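PDB 3ONK: epsin-3 from Saccharomyces cerevisiae, which helps recruit clathrin to the Golgi network and endosomes, binds phosphoinositide-rich membranes and takes part in multivesicular-body sorting; the chain is its ENTH domain. Local coordinates for residues N94-L99 / A122-L127; T10-K15 / R45-S50. All blocks are in the same frame, centred on the assembly; numbering follows the deposited sequence.

Contact 1 of 2, residues N94-L99 / A122-L127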
loop_
_atom_site.group_PDB
_atom_site.type_symbol
_atom_site.label_atom_id
_atom_site.label_comp_id
_atom_site.label_asym_id
_atom_site.label_seq_id
_atom_site.Cartn_x
_atom_site.Cartn_y
_atom_site.Cartn_z
ATOM N N ASN A 94 12.645 -0.588 -5.539
ATOM C CA ASN A 94 13.652 0.408 -5.174
ATOM C C ASN A 94 13.104 1.508 -4.265
ATOM O O ASN A 94 13.642 1.786 -3.197
ATOM C CB ASN A 94 14.220 1.030 -6.467
ATOM C CG ASN A 94 13.234 0.933 -7.659
ATOM O OD1 ASN A 94 13.192 -0.084 -8.378
ATOM N ND2 ASN A 94 12.430 1.987 -7.857
ATOM N N LEU A 95 12.025 2.129 -4.723
ATOM C CA LEU A 95 11.365 3.219 -4.024
ATOM C C LEU A 95 10.760 2.729 -2.704
ATOM O O LEU A 95 10.778 3.438 -1.704
ATOM C CB LEU A 95 10.276 3.804 -4.932
ATOM C CG LEU A 95 9.666 5.202 -4.742
ATOM C CD1 LEU A 95 8.154 5.119 -4.867
ATOM C CD2 LEU A 95 10.058 5.868 -3.425
ATOM N N ILE A 96 10.222 1.516 -2.712
ATOM C CA ILE A 96 9.593 0.960 -1.523
ATOM C C ILE A 96 10.645 0.728 -0.445
ATOM O O ILE A 96 10.407 1.001 0.747
ATOM C CB ILE A 96 8.862 -0.353 -1.862
ATOM C CG1 ILE A 96 7.807 -0.105 -2.947
ATOM C CG2 ILE A 96 8.248 -0.984 -0.621
ATOM C CD1 ILE A 96 7.096 -1.358 -3.406
ATOM N N ARG A 97 11.812 0.244 -0.887
ATOM C CA ARG A 97 12.958 -0.038 -0.022
ATOM C C ARG A 97 13.363 1.161 0.821
ATOM O O ARG A 97 13.874 1.008 1.928
ATOM C CB ARG A 97 14.167 -0.503 -0.854
ATOM C CG ARG A 97 14.009 -1.883 -1.482
ATOM C CD ARG A 97 15.363 -2.610 -1.663
ATOM N NE ARG A 97 15.193 -3.891 -2.348
ATOM C CZ ARG A 97 15.043 -5.061 -1.732
ATOM N NH1 ARG A 97 14.883 -6.162 -2.449
ATOM N NH2 ARG A 97 15.062 -5.133 -0.405
ATOM N N ILE A 98 13.151 2.357 0.288
ATOM C CA ILE A 98 13.501 3.569 1.018
ATOM C C ILE A 98 12.884 3.546 2.415
ATOM O O ILE A 98 13.489 4.029 3.366
ATOM C CB ILE A 98 13.042 4.850 0.262
ATOM C CG1 ILE A 98 13.680 6.097 0.868
ATOM C CG2 ILE A 98 11.530 5.008 0.300
ATOM C CD1 ILE A 98 13.069 7.397 0.352
ATOM N N LEU A 99 11.689 2.966 2.540
ATOM C CA LEU A 99 10.956 2.995 3.809
ATOM C C LEU A 99 11.574 2.106 4.870
ATOM O O LEU A 99 11.195 2.179 6.041
ATOM C CB LEU A 99 9.482 2.615 3.609
ATOM C CG LEU A 99 8.678 3.652 2.820
ATOM C CD1 LEU A 99 7.207 3.224 2.680
ATOM C CD2 LEU A 99 8.800 5.017 3.484
ATOM N N ALA A 122 7.837 -6.815 5.451
ATOM C CA ALA A 122 6.925 -7.915 5.122
ATOM C C ALA A 122 6.448 -7.828 3.667
ATOM O O ALA A 122 6.439 -8.820 2.940
ATOM C CB ALA A 122 5.737 -7.937 6.080
ATOM N N LEU A 123 6.065 -6.628 3.245
ATOM C CA LEU A 123 5.614 -6.421 1.881
ATOM C C LEU A 123 6.708 -6.770 0.871
ATOM O O LEU A 123 6.424 -7.331 -0.181
ATOM C CB LEU A 123 5.184 -4.973 1.674
ATOM C CG LEU A 123 4.332 -4.732 0.434
ATOM C CD1 LEU A 123 2.886 -5.062 0.761
ATOM C CD2 LEU A 123 4.443 -3.303 -0.024
ATOM N N ILE A 124 7.954 -6.416 1.169
ATOM C CA ILE A 124 9.025 -6.651 0.208
ATOM C C ILE A 124 9.322 -8.143 0.132
ATOM O O ILE A 124 9.558 -8.692 -0.943
ATOM C CB ILE A 124 10.297 -5.831 0.523
ATOM C CG1 ILE A 124 10.062 -4.346 0.204
ATOM C CG2 ILE A 124 11.487 -6.358 -0.271
ATOM C CD1 ILE A 124 11.084 -3.402 0.827
ATOM N N GLU A 125 9.277 -8.804 1.279
ATOM C CA GLU A 125 9.404 -10.249 1.298
ATOM C C GLU A 125 8.285 -10.837 0.442
ATOM O O GLU A 125 8.538 -11.699 -0.396
ATOM C CB GLU A 125 9.320 -10.766 2.728
ATOM C CG GLU A 125 9.781 -12.179 2.901
ATOM C CD GLU A 125 9.450 -12.712 4.278
ATOM O OE1 GLU A 125 8.436 -12.262 4.860
ATOM O OE2 GLU A 125 10.201 -13.578 4.775
ATOM N N LEU A 126 7.057 -10.343 0.631
ATOM C CA LEU A 126 5.907 -10.816 -0.153
ATOM C C LEU A 126 6.110 -10.596 -1.645
ATOM O O LEU A 126 6.087 -11.548 -2.431
ATOM C CB LEU A 126 4.598 -10.150 0.295
ATOM C CG LEU A 126 3.312 -10.599 -0.430
ATOM C CD1 LEU A 126 3.051 -12.095 -0.220
ATOM C CD2 LEU A 126 2.083 -9.767 -0.022
ATOM N N LEU A 127 6.338 -9.340 -2.025
ATOM C CA LEU A 127 6.441 -8.956 -3.433
ATOM C C LEU A 127 7.457 -9.766 -4.214
ATOM O O LEU A 127 7.250 -10.037 -5.390
ATOM C CB LEU A 127 6.837 -7.487 -3.564
ATOM C CG LEU A 127 5.768 -6.439 -3.834
ATOM C CD1 LEU A 127 6.452 -5.102 -3.827
ATOM C CD2 LEU A 127 5.028 -6.660 -5.151
#
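Leu123, Ile124 and Leu127 of helix 113-127 pack on Ile96 and Arg97 of the short helix 93-97, two neighbouring helices of the all-helical ENTH domain. No hydrogen bond joins the two segments, and the contact is largely buried. Leu123 plays a minor part. Its CD2 comes within 4.5 Å of Ile96 CG2, and its side chain also touches Leu74 of helix 64-80. Ile124 sits in the middle and uses two branches. Its CG1 lies 3.9 Å from Ile96 CG2, and these two side chains run alongside each other pointing opposite ways. CG2 of Ile124 lies over one face of the Arg97 guanidinium, 3.8 Å from NH2. The Arg97 chain, extended from CG to NE, crosses Ile124 at about a right angle and brings the guanidinium over that methyl. An alanine in place of Ile124 would probably leave Ile96 CG2 without its main apolar partner here and the guanidinium face without support, freer to turn. One turn on, Leu127 also touches Ile86 and Thr89 of helix 83-90. Towards Ile96 it offers a single methyl: Leu127 CD1 meets Ile96 CD1 at 3.8 Å.

Contact 2 of 2, residues T10-K15 / R45-S50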
loop_
_atom_site.group_PDB
_atom_site.type_symbol
_atom_site.label_atom_id
_atom_site.label_comp_id
_atom_site.label_asym_id
_atom_site.label_seq_id
_atom_site.Cartn_x
_atom_site.Cartn_y
_atom_site.Cartn_z
ATOM N N THR A 10 -9.400 11.915 -10.293
ATOM C CA THR A 10 -10.452 11.066 -10.830
ATOM C C THR A 10 -11.090 10.308 -9.656
ATOM O O THR A 10 -10.569 10.310 -8.529
ATOM C CB THR A 10 -9.911 10.038 -11.841
ATOM O OG1 THR A 10 -9.035 9.138 -11.156
ATOM C CG2 THR A 10 -9.139 10.724 -12.971
ATOM N N GLU A 11 -12.216 9.668 -9.932
ATOM C CA GLU A 11 -12.932 8.891 -8.931
ATOM C C GLU A 11 -12.005 7.909 -8.239
ATOM O O GLU A 11 -12.010 7.804 -7.014
ATOM C CB GLU A 11 -14.059 8.102 -9.580
ATOM C CG GLU A 11 -15.411 8.746 -9.510
ATOM C CD GLU A 11 -16.499 7.733 -9.782
ATOM O OE1 GLU A 11 -16.707 6.822 -8.935
ATOM O OE2 GLU A 11 -17.123 7.836 -10.855
ATOM N N MET A 12 -11.217 7.188 -9.031
ATOM C CA MET A 12 -10.322 6.175 -8.473
ATOM C C MET A 12 -9.166 6.794 -7.681
ATOM O O MET A 12 -8.767 6.274 -6.644
ATOM C CB MET A 12 -9.802 5.237 -9.566
ATOM C CG MET A 12 -8.913 4.097 -9.061
ATOM S SD MET A 12 -9.695 3.032 -7.824
ATOM C CE MET A 12 -11.073 2.327 -8.717
ATOM N N GLU A 13 -8.613 7.892 -8.175
ATOM C CA GLU A 13 -7.560 8.588 -7.441
ATOM C C GLU A 13 -8.126 9.140 -6.130
ATOM O O GLU A 13 -7.419 9.224 -5.123
ATOM C CB GLU A 13 -6.958 9.718 -8.282
ATOM C CG GLU A 13 -6.188 9.230 -9.488
ATOM C CD GLU A 13 -5.910 10.324 -10.503
ATOM O OE1 GLU A 13 -6.511 11.416 -10.404
ATOM O OE2 GLU A 13 -5.082 10.087 -11.404
ATOM N N GLY A 14 -9.410 9.489 -6.141
ATOM C CA GLY A 14 -10.087 9.940 -4.938
ATOM C C GLY A 14 -10.253 8.814 -3.920
ATOM O O GLY A 14 -10.142 9.025 -2.715
ATOM N N LYS A 15 -10.543 7.612 -4.405
ATOM C CA LYS A 15 -10.700 6.470 -3.525
ATOM C C LYS A 15 -9.368 6.154 -2.841
ATOM O O LYS A 15 -9.316 5.964 -1.621
ATOM C CB LYS A 15 -11.210 5.261 -4.313
ATOM C CG LYS A 15 -12.685 5.324 -4.671
ATOM C CD LYS A 15 -13.153 3.995 -5.264
ATOM C CE LYS A 15 -14.663 3.876 -5.264
ATOM N NZ LYS A 15 -15.305 5.028 -5.929
ATOM N N ARG A 45 -5.301 1.244 -13.047
ATOM C CA ARG A 45 -4.149 0.607 -12.432
ATOM C C ARG A 45 -3.037 1.658 -12.293
ATOM O O ARG A 45 -2.453 1.821 -11.224
ATOM C CB ARG A 45 -3.687 -0.622 -13.246
ATOM C CG ARG A 45 -2.426 -1.326 -12.706
ATOM C CD ARG A 45 -1.905 -2.406 -13.682
ATOM N NE ARG A 45 -3.043 -3.107 -14.230
ATOM C CZ ARG A 45 -3.285 -3.307 -15.514
ATOM N NH1 ARG A 45 -2.428 -2.921 -16.444
ATOM N NH2 ARG A 45 -4.403 -3.934 -15.853
ATOM N N GLU A 46 -2.765 2.393 -13.366
ATOM C CA GLU A 46 -1.749 3.445 -13.320
ATOM C C GLU A 46 -2.137 4.588 -12.381
ATOM O O GLU A 46 -1.285 5.133 -11.678
ATOM C CB GLU A 46 -1.449 3.983 -14.729
ATOM C CG GLU A 46 0.010 3.802 -15.162
ATOM C CD GLU A 46 0.183 3.700 -16.675
ATOM O OE1 GLU A 46 -0.842 3.729 -17.396
ATOM O OE2 GLU A 46 1.342 3.588 -17.146
ATOM N N GLU A 47 -3.419 4.948 -12.353
ATOM C CA GLU A 47 -3.885 5.985 -11.416
ATOM C C GLU A 47 -3.594 5.607 -9.980
ATOM O O GLU A 47 -3.119 6.427 -9.192
ATOM C CB GLU A 47 -5.385 6.233 -11.566
ATOM C CG GLU A 47 -5.758 6.888 -12.865
ATOM C CD GLU A 47 -7.247 7.091 -13.016
ATOM O OE1 GLU A 47 -7.662 7.416 -14.141
ATOM O OE2 GLU A 47 -8.006 6.922 -12.031
ATOM N N ILE A 48 -3.883 4.354 -9.653
ATOM C CA ILE A 48 -3.710 3.826 -8.300
ATOM C C ILE A 48 -2.239 3.824 -7.932
ATOM O O ILE A 48 -1.862 4.210 -6.833
ATOM C CB ILE A 48 -4.245 2.367 -8.201
ATOM C CG1 ILE A 48 -5.753 2.318 -8.468
ATOM C CG2 ILE A 48 -3.944 1.764 -6.857
ATOM C CD1 ILE A 48 -6.262 0.916 -8.715
ATOM N N LEU A 49 -1.419 3.379 -8.877
ATOM C CA LEU A 49 0.027 3.317 -8.717
ATOM C C LEU A 49 0.639 4.680 -8.348
ATOM O O LEU A 49 1.304 4.818 -7.322
ATOM C CB LEU A 49 0.636 2.818 -10.032
ATOM C CG LEU A 49 1.927 2.010 -9.982
ATOM C CD1 LEU A 49 1.642 0.591 -9.477
ATOM C CD2 LEU A 49 2.604 1.996 -11.376
ATOM N N SER A 50 0.431 5.672 -9.211
ATOM C CA SER A 50 0.877 7.031 -8.949
ATOM C C SER A 50 0.535 7.449 -7.531
ATOM O O SER A 50 1.410 7.823 -6.747
ATOM C CB SER A 50 0.185 7.992 -9.899
ATOM O OG SER A 50 0.215 7.480 -11.218
#
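The Glu47 carboxylate is met from above its plane by the hydroxyl of Thr10. Thr10 OG1 donates to Glu47 OE2 over 2.6 Å, 60° out of that plane, and the two side chains reach for each other across the contact. Thr10 CG2 lies near the other oxygen, Glu47 OE1, at 3.8 Å. Met12 adds a methylene beside the same carboxylate, its CB 3.5 Å from Glu47 OE2. A second carboxylate, that of Glu13, is turned 56° against the first. Glu13 OE1 takes the backbone N-H of Thr10, which also comes from above the carboxylate plane. The other oxygen, Glu13 OE2, rests against the aliphatic part of Glu47, 3.6 Å from its CG.

Thr10 is the N-cap of helix 11-19, and with Glu13 it forms a capping box. In return for the bond to its own backbone, Thr10 OG1 accepts from Glu13 N at 3.3 Å. The threonine puts OG1 between its backbone N and carbonyl carbon, where the oxygen can serve both the cap and Glu47. Helix 42-57 thus supplies an acceptor for the hydroxyl that caps its neighbour. The two acids are close, with Glu13 OE2 and Glu47 OE2 4.4 Å apart, and this like charge would probably raise the affinity of one of them for a proton.

Deeper in, the contact turns apolar. The Met12 chain bends at chi2 and chi3 and runs obliquely across Ile48, with Met12 CG 3.7 Å from Ile48 CG1. Both residues also touch Ile35 of helix 29-38, which joins a third helix to the pair. The segments 11-15 and 45-50 run roughly the same way, 35° apart, with their axes 8.9 Å from each other at closest approach.

How the contacts relate
Contact 2 closes before contact 1 opens along the chain, so the two lie in series within the one ENTH domain. They sit on opposite sides of the chain's centre, with their own centres 21 Å apart. Their nearest atoms are about 7 Å apart, and they do not touch. Helix 42-57 links them. It carries Glu47 and Ile48 of contact 2, and further along it Phe53 packs on Ile96 of contact 1. Helix 83-90 packs near both: Phe85 on Leu49, which lies in segment 45-50 but takes no part in contact 2, and Thr89 on Ile96. Contact 1 is mostly apolar and buried, apart from the exposed Arg97, whereas contact 2 combines a polar helix start with an apolar patch.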